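Local coordinates for Protein/nucleic acid deglycase 2 (Escherichia coli, PDB 1OI4) that removes methylglyoxal and glyoxal adducts from proteins and nucleotides, releasing lactate or glycolate and restoring the original amino groups, at residues V136-A144 / G156-D167; I124-I132 / A144-A155. All coordinates share one frame; numbering follows the deposited sequence.

Contact 1 of 2, residues V136-A144 / G156-D167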
loop_
_atom_site.group_PDB
_atom_site.type_symbol
_atom_site.label_atom_id
_atom_site.label_comp_id
_atom_site.label_asym_id
_atom_site.label_seq_id
_atom_site.Cartn_x
_atom_site.Cartn_y
_atom_site.Cartn_z
ATOM N N VAL A 136 14.290 6.297 -5.527
ATOM C CA VAL A 136 15.173 6.148 -6.676
ATOM C C VAL A 136 14.447 6.203 -8.011
ATOM O O VAL A 136 14.922 5.629 -8.985
ATOM C CB VAL A 136 15.921 4.806 -6.632
ATOM C CG1 VAL A 136 16.887 4.785 -5.460
ATOM C CG2 VAL A 136 14.914 3.661 -6.528
ATOM N N ILE A 137 13.314 6.893 -8.077
ATOM C CA ILE A 137 12.588 6.947 -9.339
ATOM C C ILE A 137 12.346 8.347 -9.886
ATOM O O ILE A 137 11.715 8.507 -10.932
ATOM C CB ILE A 137 11.228 6.208 -9.235
ATOM C CG1 ILE A 137 10.325 6.892 -8.204
ATOM C CG2 ILE A 137 11.461 4.748 -8.862
ATOM C CD1 ILE A 137 8.943 6.266 -8.088
ATOM N N ARG A 138 12.849 9.366 -9.196
ATOM C CA ARG A 138 12.653 10.726 -9.672
ATOM C C ARG A 138 13.266 10.850 -11.062
ATOM O O ARG A 138 14.440 10.542 -11.261
ATOM C CB ARG A 138 13.298 11.727 -8.709
ATOM C CG ARG A 138 13.056 13.188 -9.064
ATOM C CD ARG A 138 13.355 14.079 -7.861
ATOM N NE ARG A 138 12.444 13.811 -6.745
ATOM C CZ ARG A 138 11.209 14.299 -6.649
ATOM N NH1 ARG A 138 10.724 15.090 -7.600
ATOM N NH2 ARG A 138 10.456 13.995 -5.599
ATOM N N GLY A 139 12.452 11.273 -12.025
ATOM C CA GLY A 139 12.928 11.427 -13.391
ATOM C C GLY A 139 12.905 10.154 -14.226
ATOM O O GLY A 139 13.200 10.193 -15.423
ATOM N N ARG A 140 12.549 9.029 -13.612
ATOM C CA ARG A 140 12.508 7.761 -14.333
ATOM C C ARG A 140 11.103 7.377 -14.787
ATOM O O ARG A 140 10.102 7.750 -14.164
ATOM C CB ARG A 140 13.112 6.649 -13.470
ATOM C CG ARG A 140 14.505 7.000 -12.960
ATOM C CD ARG A 140 15.269 5.787 -12.472
ATOM N NE ARG A 140 15.514 4.833 -13.549
ATOM C CZ ARG A 140 16.392 3.838 -13.474
ATOM N NH1 ARG A 140 17.114 3.670 -12.373
ATOM N NH2 ARG A 140 16.538 3.004 -14.490
ATOM N N LYS A 141 11.037 6.618 -15.877
ATOM C CA LYS A 141 9.760 6.204 -16.442
ATOM C C LYS A 141 9.249 4.878 -15.899
ATOM O O LYS A 141 9.976 3.892 -15.851
ATOM C CB LYS A 141 9.871 6.101 -17.966
ATOM C CG LYS A 141 10.425 7.348 -18.643
ATOM C CD LYS A 141 10.516 7.155 -20.144
ATOM C CE LYS A 141 11.131 8.371 -20.816
ATOM N NZ LYS A 141 11.213 8.206 -22.295
ATOM N N LEU A 142 7.986 4.861 -15.501
ATOM C CA LEU A 142 7.379 3.642 -14.998
ATOM C C LEU A 142 5.871 3.761 -14.886
ATOM O O LEU A 142 5.293 4.828 -15.112
ATOM C CB LEU A 142 7.979 3.262 -13.639
ATOM C CG LEU A 142 8.131 4.333 -12.564
ATOM C CD1 LEU A 142 6.788 4.973 -12.283
ATOM C CD2 LEU A 142 8.705 3.704 -11.306
ATOM N N THR A 143 5.238 2.647 -14.552
ATOM C CA THR A 143 3.801 2.618 -14.381
ATOM C C THR A 143 3.535 1.926 -13.053
ATOM O O THR A 143 4.476 1.508 -12.373
ATOM C CB THR A 143 3.114 1.850 -15.529
ATOM O OG1 THR A 143 1.706 2.104 -15.490
ATOM C CG2 THR A 143 3.361 0.351 -15.401
ATOM N N ALA A 144 2.264 1.809 -12.687
ATOM C CA ALA A 144 1.874 1.170 -11.433
ATOM C C ALA A 144 0.356 1.097 -11.339
ATOM O O ALA A 144 -0.346 1.631 -12.190
ATOM C CB ALA A 144 2.434 1.958 -10.240
ATOM N N GLY A 156 8.403 12.115 -8.134
ATOM C CA GLY A 156 9.159 12.646 -9.255
ATOM C C GLY A 156 9.261 11.770 -10.493
ATOM O O GLY A 156 9.950 12.134 -11.446
ATOM N N ALA A 157 8.589 10.622 -10.501
ATOM C CA ALA A 157 8.659 9.738 -11.660
ATOM C C ALA A 157 7.719 10.191 -12.769
ATOM O O ALA A 157 6.724 10.861 -12.510
ATOM C CB ALA A 157 8.324 8.311 -11.252
ATOM N N GLU A 158 8.044 9.826 -14.006
ATOM C CA GLU A 158 7.195 10.170 -15.142
ATOM C C GLU A 158 6.290 8.968 -15.379
ATOM O O GLU A 158 6.735 7.910 -15.830
ATOM C CB GLU A 158 8.029 10.466 -16.390
ATOM C CG GLU A 158 7.181 10.902 -17.578
ATOM C CD GLU A 158 8.007 11.294 -18.790
ATOM O OE1 GLU A 158 8.909 10.520 -19.172
ATOM O OE2 GLU A 158 7.746 12.375 -19.365
ATOM N N PHE A 159 5.014 9.138 -15.061
ATOM C CA PHE A 159 4.043 8.066 -15.190
ATOM C C PHE A 159 3.523 7.814 -16.596
ATOM O O PHE A 159 3.247 8.746 -17.343
ATOM C CB PHE A 159 2.845 8.341 -14.278
ATOM C CG PHE A 159 1.757 7.312 -14.385
ATOM C CD1 PHE A 159 1.844 6.113 -13.685
ATOM C CD2 PHE A 159 0.656 7.528 -15.210
ATOM C CE1 PHE A 159 0.845 5.140 -13.805
ATOM C CE2 PHE A 159 -0.345 6.564 -15.341
ATOM C CZ PHE A 159 -0.249 5.367 -14.634
ATOM N N TYR A 160 3.376 6.539 -16.936
ATOM C CA TYR A 160 2.836 6.132 -18.228
ATOM C C TYR A 160 1.790 5.055 -17.966
ATOM O O TYR A 160 2.019 4.149 -17.170
ATOM C CB TYR A 160 3.929 5.558 -19.139
ATOM C CG TYR A 160 4.895 6.592 -19.669
ATOM C CD1 TYR A 160 5.916 7.101 -18.869
ATOM C CD2 TYR A 160 4.770 7.084 -20.970
ATOM C CE1 TYR A 160 6.792 8.080 -19.351
ATOM C CE2 TYR A 160 5.638 8.065 -21.462
ATOM C CZ TYR A 160 6.644 8.556 -20.648
ATOM O OH TYR A 160 7.496 9.530 -21.132
ATOM N N ASP A 161 0.641 5.161 -18.623
ATOM C CA ASP A 161 -0.413 4.166 -18.460
ATOM C C ASP A 161 -0.240 3.141 -19.571
ATOM O O ASP A 161 -0.825 3.277 -20.648
ATOM C CB ASP A 161 -1.794 4.827 -18.544
ATOM C CG ASP A 161 -2.934 3.813 -18.534
ATOM O OD1 ASP A 161 -2.815 2.770 -17.855
ATOM O OD2 ASP A 161 -3.954 4.063 -19.203
ATOM N N GLN A 162 0.583 2.127 -19.303
ATOM C CA GLN A 162 0.877 1.067 -20.269
ATOM C C GLN A 162 1.003 -0.274 -19.548
ATOM O O GLN A 162 1.286 -0.314 -18.351
ATOM C CB GLN A 162 2.198 1.351 -20.981
ATOM C CG GLN A 162 2.331 2.739 -21.544
ATOM C CD GLN A 162 3.710 3.004 -22.118
ATOM O OE1 GLN A 162 3.997 4.110 -22.567
ATOM N NE2 GLN A 162 4.572 1.987 -22.105
ATOM N N GLU A 163 0.813 -1.371 -20.274
ATOM C CA GLU A 163 0.924 -2.688 -19.653
ATOM C C GLU A 163 2.312 -2.925 -19.060
ATOM O O GLU A 163 2.449 -3.634 -18.064
ATOM C CB GLU A 163 0.560 -3.797 -20.646
ATOM C CG GLU A 163 1.010 -3.566 -22.063
ATOM C CD GLU A 163 0.745 -4.765 -22.945
ATOM O OE1 GLU A 163 -0.279 -5.450 -22.735
ATOM O OE2 GLU A 163 1.556 -5.016 -23.856
ATOM N N VAL A 164 3.335 -2.331 -19.672
ATOM C CA VAL A 164 4.703 -2.443 -19.171
ATOM C C VAL A 164 5.535 -1.241 -19.585
ATOM O O VAL A 164 5.373 -0.710 -20.683
ATOM C CB VAL A 164 5.450 -3.706 -19.686
ATOM C CG1 VAL A 164 4.736 -4.951 -19.231
ATOM C CG2 VAL A 164 5.587 -3.664 -21.209
ATOM N N VAL A 165 6.420 -0.818 -18.687
ATOM C CA VAL A 165 7.323 0.297 -18.937
ATOM C C VAL A 165 8.735 -0.152 -18.562
ATOM O O VAL A 165 8.958 -0.683 -17.471
ATOM C CB VAL A 165 6.960 1.535 -18.081
ATOM C CG1 VAL A 165 7.976 2.642 -18.320
ATOM C CG2 VAL A 165 5.562 2.022 -18.428
ATOM N N VAL A 166 9.681 0.049 -19.473
ATOM C CA VAL A 166 11.071 -0.322 -19.231
ATOM C C VAL A 166 11.935 0.940 -19.276
ATOM O O VAL A 166 12.046 1.585 -20.316
ATOM C CB VAL A 166 11.574 -1.323 -20.300
ATOM C CG1 VAL A 166 13.013 -1.720 -20.013
ATOM C CG2 VAL A 166 10.673 -2.553 -20.326
ATOM N N ASP A 167 12.537 1.291 -18.145
ATOM C CA ASP A 167 13.375 2.480 -18.068
ATOM C C ASP A 167 14.856 2.127 -18.136
ATOM O O ASP A 167 15.360 1.363 -17.311
ATOM C CB ASP A 167 13.099 3.237 -16.766
ATOM C CG ASP A 167 13.798 4.588 -16.715
ATOM O OD1 ASP A 167 13.242 5.572 -17.247
ATOM O OD2 ASP A 167 14.910 4.661 -16.151
HETATM O O HOH W 1 9.692 1.184 -15.429
#
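Lys141 and Leu142 pair in parallel with Glu158 and Phe159, a two-residue ladder in which Glu158 N donates to Arg140 O at 2.9 Å, Leu142 N reaches Glu158 O only weakly, and Tyr160 N closes on Leu142 O. On the opposite flank of Lys141, the carboxylate of Asp167 holds two residues. Its OD1 takes the backbone N of Lys141 at 2.8 Å in a nearly straight bond (170°), while OD2 receives both NE (2.7 Å) and NH2 (2.9 Å) of Arg140, a side-on salt bridge close to the guanidinium plane. NH2 uses the anti lone pair, whereas NE comes from above the carboxylate, whose plane is turned 58° from the guanidinium. With an alanine here, the Arg140 guanidinium would probably lose its anionic mate and the Lys141 N-H its acceptor. Thr143 sets OG1 anti to its own N (chi1 -167°) and donates to Tyr160 O at 2.7 Å, nearly along the C=O axis. Lys141 lies alongside Glu158, pointing the same way, and Lys141 CG is 3.8 Å from Tyr160 CE1. On the face that carries Leu142, Ala157 CB meets Ile137 CD1 and Leu142 CD1, both at 3.8 Å. This parallel pair is the strand part of a beta-alpha-beta unit: helix 149-154 covers Leu142, Ala157 and Phe159, and strand 165-167, at the edge of the main sheet, leads to antiparallel 171-174, whose Thr173 touches Leu142 and Val165.

Contact 2 of 2, residues I124-I132 / A144-A155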
loop_
_atom_site.group_PDB
_atom_site.type_symbol
_atom_site.label_atom_id
_atom_site.label_comp_id
_atom_site.label_asym_id
_atom_site.label_seq_id
_atom_site.Cartn_x
_atom_site.Cartn_y
_atom_site.Cartn_z
ATOM N N ILE A 124 5.749 -4.808 -10.043
ATOM C CA ILE A 124 4.388 -4.790 -10.561
ATOM C C ILE A 124 3.314 -4.443 -9.526
ATOM O O ILE A 124 3.440 -4.769 -8.346
ATOM C CB ILE A 124 4.060 -6.158 -11.206
ATOM C CG1 ILE A 124 2.644 -6.147 -11.787
ATOM C CG2 ILE A 124 4.216 -7.269 -10.172
ATOM C CD1 ILE A 124 2.381 -7.319 -12.721
ATOM N N CYS A 125 2.262 -3.763 -9.983
ATOM C CA CYS A 125 1.137 -3.380 -9.129
ATOM C C CYS A 125 1.581 -2.430 -8.006
ATOM O O CYS A 125 1.956 -1.288 -8.270
ATOM C CB CYS A 125 0.496 -4.645 -8.548
ATOM S SG CYS A 125 -1.283 -4.521 -8.228
ATOM N N HIS A 126 1.527 -2.889 -6.759
ATOM C CA HIS A 126 1.964 -2.059 -5.638
ATOM C C HIS A 126 3.485 -2.150 -5.462
ATOM O O HIS A 126 4.078 -1.371 -4.717
ATOM C CB HIS A 126 1.290 -2.494 -4.330
ATOM C CG HIS A 126 -0.141 -2.067 -4.209
ATOM N ND1 HIS A 126 -1.165 -2.682 -4.898
ATOM C CD2 HIS A 126 -0.718 -1.085 -3.476
ATOM C CE1 HIS A 126 -2.311 -2.096 -4.596
ATOM N NE2 HIS A 126 -2.068 -1.124 -3.735
ATOM N N GLY A 127 4.106 -3.112 -6.143
ATOM C CA GLY A 127 5.548 -3.291 -6.038
ATOM C C GLY A 127 6.366 -2.009 -6.048
ATOM O O GLY A 127 7.316 -1.871 -5.272
ATOM N N PRO A 128 6.031 -1.052 -6.927
ATOM C CA PRO A 128 6.768 0.212 -6.998
ATOM C C PRO A 128 6.845 0.987 -5.680
ATOM O O PRO A 128 7.700 1.854 -5.521
ATOM C CB PRO A 128 6.020 0.976 -8.083
ATOM C CG PRO A 128 5.646 -0.138 -9.043
ATOM C CD PRO A 128 5.119 -1.193 -8.077
ATOM N N GLN A 129 5.958 0.686 -4.738
ATOM C CA GLN A 129 5.979 1.389 -3.455
ATOM C C GLN A 129 7.358 1.309 -2.799
ATOM O O GLN A 129 7.792 2.256 -2.140
ATOM C CB GLN A 129 4.907 0.826 -2.515
ATOM C CG GLN A 129 3.469 1.127 -2.975
ATOM C CD GLN A 129 2.416 0.658 -1.982
ATOM O OE1 GLN A 129 2.359 -0.519 -1.637
ATOM N NE2 GLN A 129 1.576 1.583 -1.520
ATOM N N LEU A 130 8.050 0.186 -2.983
ATOM C CA LEU A 130 9.376 0.031 -2.400
ATOM C C LEU A 130 10.377 0.934 -3.122
ATOM O O LEU A 130 11.313 1.447 -2.509
ATOM C CB LEU A 130 9.809 -1.441 -2.438
ATOM C CG LEU A 130 9.261 -2.235 -1.236
ATOM C CD1 LEU A 130 9.373 -3.735 -1.446
ATOM C CD2 LEU A 130 10.029 -1.819 0.006
ATOM N N LEU A 131 10.156 1.142 -4.418
ATOM C CA LEU A 131 11.014 2.009 -5.218
ATOM C C LEU A 131 10.802 3.449 -4.752
ATOM O O LEU A 131 11.737 4.243 -4.710
ATOM C CB LEU A 131 10.667 1.881 -6.703
ATOM C CG LEU A 131 10.935 0.518 -7.348
ATOM C CD1 LEU A 131 10.447 0.523 -8.789
ATOM C CD2 LEU A 131 12.422 0.209 -7.295
ATOM N N ILE A 132 9.562 3.779 -4.404
ATOM C CA ILE A 132 9.254 5.114 -3.898
ATOM C C ILE A 132 10.004 5.312 -2.584
ATOM O O ILE A 132 10.708 6.302 -2.403
ATOM C CB ILE A 132 7.742 5.292 -3.622
ATOM C CG1 ILE A 132 6.978 5.426 -4.940
ATOM C CG2 ILE A 132 7.507 6.517 -2.742
ATOM C CD1 ILE A 132 5.470 5.542 -4.760
ATOM N N ALA A 144 2.264 1.809 -12.687
ATOM C CA ALA A 144 1.874 1.170 -11.433
ATOM C C ALA A 144 0.356 1.097 -11.339
ATOM O O ALA A 144 -0.346 1.631 -12.190
ATOM C CB ALA A 144 2.434 1.958 -10.240
ATOM N N VAL A 145 -0.135 0.446 -10.285
ATOM C CA VAL A 145 -1.565 0.275 -10.061
ATOM C C VAL A 145 -2.227 1.606 -9.686
ATOM O O VAL A 145 -1.640 2.436 -8.991
ATOM C CB VAL A 145 -1.804 -0.789 -8.958
ATOM C CG1 VAL A 145 -1.409 -0.235 -7.602
ATOM C CG2 VAL A 145 -3.252 -1.264 -8.981
ATOM N N LYS A 146 -3.458 1.794 -10.148
ATOM C CA LYS A 146 -4.210 3.026 -9.929
ATOM C C LYS A 146 -4.086 3.773 -8.600
ATOM O O LYS A 146 -3.726 4.947 -8.586
ATOM C CB LYS A 146 -5.697 2.795 -10.227
ATOM C CG LYS A 146 -6.080 3.057 -11.681
ATOM C CD LYS A 146 -7.565 3.372 -11.819
ATOM C CE LYS A 146 -8.301 2.316 -12.629
ATOM N NZ LYS A 146 -8.242 0.966 -12.002
ATOM N N PRO A 147 -4.388 3.116 -7.469
ATOM C CA PRO A 147 -4.284 3.818 -6.185
ATOM C C PRO A 147 -2.967 4.518 -5.854
ATOM O O PRO A 147 -2.966 5.482 -5.094
ATOM C CB PRO A 147 -4.634 2.733 -5.163
ATOM C CG PRO A 147 -4.253 1.454 -5.873
ATOM C CD PRO A 147 -4.770 1.708 -7.263
ATOM N N ILE A 148 -1.851 4.060 -6.411
ATOM C CA ILE A 148 -0.577 4.701 -6.086
ATOM C C ILE A 148 0.006 5.587 -7.181
ATOM O O ILE A 148 1.106 6.116 -7.034
ATOM C CB ILE A 148 0.490 3.654 -5.654
ATOM C CG1 ILE A 148 0.932 2.809 -6.849
ATOM C CG2 ILE A 148 -0.087 2.743 -4.575
ATOM C CD1 ILE A 148 2.044 1.823 -6.504
ATOM N N ILE A 149 -0.733 5.766 -8.270
ATOM C CA ILE A 149 -0.266 6.609 -9.365
ATOM C C ILE A 149 0.159 7.976 -8.832
ATOM O O ILE A 149 1.210 8.500 -9.203
ATOM C CB ILE A 149 -1.377 6.792 -10.438
ATOM C CG1 ILE A 149 -1.608 5.468 -11.181
ATOM C CG2 ILE A 149 -0.992 7.885 -11.419
ATOM C CD1 ILE A 149 -2.728 5.524 -12.208
ATOM N N ILE A 150 -0.659 8.544 -7.950
ATOM C CA ILE A 150 -0.366 9.847 -7.366
ATOM C C ILE A 150 0.942 9.830 -6.555
ATOM O O ILE A 150 1.700 10.803 -6.574
ATOM C CB ILE A 150 -1.547 10.323 -6.462
ATOM C CG1 ILE A 150 -1.239 11.693 -5.855
ATOM C CG2 ILE A 150 -1.792 9.316 -5.338
ATOM C CD1 ILE A 150 -1.124 12.805 -6.854
ATOM N N ASP A 151 1.212 8.733 -5.853
ATOM C CA ASP A 151 2.439 8.633 -5.054
ATOM C C ASP A 151 3.676 8.527 -5.942
ATOM O O ASP A 151 4.727 9.078 -5.627
ATOM C CB ASP A 151 2.395 7.421 -4.120
ATOM C CG ASP A 151 1.262 7.492 -3.116
ATOM O OD1 ASP A 151 0.979 8.600 -2.608
ATOM O OD2 ASP A 151 0.664 6.435 -2.822
ATOM N N VAL A 152 3.543 7.797 -7.044
ATOM C CA VAL A 152 4.638 7.626 -7.991
ATOM C C VAL A 152 4.994 8.981 -8.602
ATOM O O VAL A 152 6.170 9.316 -8.748
ATOM C CB VAL A 152 4.238 6.617 -9.099
ATOM C CG1 VAL A 152 5.172 6.723 -10.287
ATOM C CG2 VAL A 152 4.269 5.204 -8.529
ATOM N N LYS A 153 3.972 9.767 -8.934
ATOM C CA LYS A 153 4.184 11.097 -9.509
ATOM C C LYS A 153 4.782 12.043 -8.468
ATOM O O LYS A 153 5.669 12.842 -8.777
ATOM C CB LYS A 153 2.863 11.669 -10.031
ATOM C CG LYS A 153 2.295 10.914 -11.218
ATOM C CD LYS A 153 1.033 11.570 -11.744
ATOM C CE LYS A 153 0.539 10.858 -12.996
ATOM N NZ LYS A 153 -0.756 11.414 -13.467
ATOM N N ASN A 154 4.294 11.953 -7.235
ATOM C CA ASN A 154 4.804 12.792 -6.160
ATOM C C ASN A 154 6.271 12.463 -5.896
ATOM O O ASN A 154 7.010 13.277 -5.351
ATOM C CB ASN A 154 3.979 12.585 -4.882
ATOM C CG ASN A 154 2.683 13.400 -4.875
ATOM O OD1 ASN A 154 1.815 13.205 -4.022
ATOM N ND2 ASN A 154 2.558 14.322 -5.826
ATOM N N ALA A 155 6.685 11.263 -6.294
ATOM C CA ALA A 155 8.062 10.820 -6.104
ATOM C C ALA A 155 8.961 11.290 -7.251
ATOM O O ALA A 155 10.126 10.903 -7.336
ATOM C CB ALA A 155 8.110 9.287 -5.978
HETATM O O HOH W 2 2.190 4.119 -2.310
#
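Val145 lies against both Cys125 and His126, and its two methyls divide the work. CG1, between the backbone N and the carbonyl carbon (chi1 72°), sits over one face of the imidazole, 3.8 Å from the ring centroid and 18° off the normal, a CH-pi contact; CB and CG2 turn to the sulfur, with Cys125 SG 3.8 Å from Val145 CB. Cys125 is probably the catalytic nucleophile, as in relatives, and its positive phi (63°) at the sharp bend after strand 121-124 fits the nucleophile elbow of the DJ-1/PfpI family. Its carbonyl O takes a long, weak bond from Val145 N. The imidazole is held further by Pro147 CG, 4.0 Å from His126 NE2, and by a hydrogen bond between NE2 and Asp99 of the second subunit. Ile148 comes in at a slant to both His126 and Gln129: CD1 comes to 3.6 Å from Cys125 O, and CG2 lies 3.7 Å from Gln129 NE2. That amide nitrogen donates to a water, which in turn donates to Asp151 OD2, an oxygen also salt-bridged to Arg102 of the second subunit. One helical turn on from Pro128, Ile132 crosses Asp151 at about a right angle, bringing CD1 to 3.7 Å from Asp151 CB and alongside Val152 CG2, while its CG1 faces Ala155 CB. Ile132 of helix 128-134 packs on helix 149-154, and Leu130 and Leu131 pack on helix 105-116, with the second subunit reaching the contact at His126, Ile132, Pro147 and Asp151.

From the N terminus, the chain leaves strand 121-124 through the Cys125 turn, runs down helix 128-134 and turns into strand 141-142. Ala144, shared by both contacts, begins the return: contact 2 closes this first loop by bringing 144-155 back against 124-132. Helix 149-154 is closed by a Schellman motif with Gly156 as its C-prime residue, and contact 1 closes a second loop by laying 156-167 beside 136-144. The segments alternate along the sequence, so the two loops cross rather than nest. They touch through helix 149-154, where Val152 meets Leu142 and Ile149 meets Phe159. Together they tie the turn carrying Cys125, the probable nucleophile, to the small beta-alpha-beta unit and the edge of the main sheet.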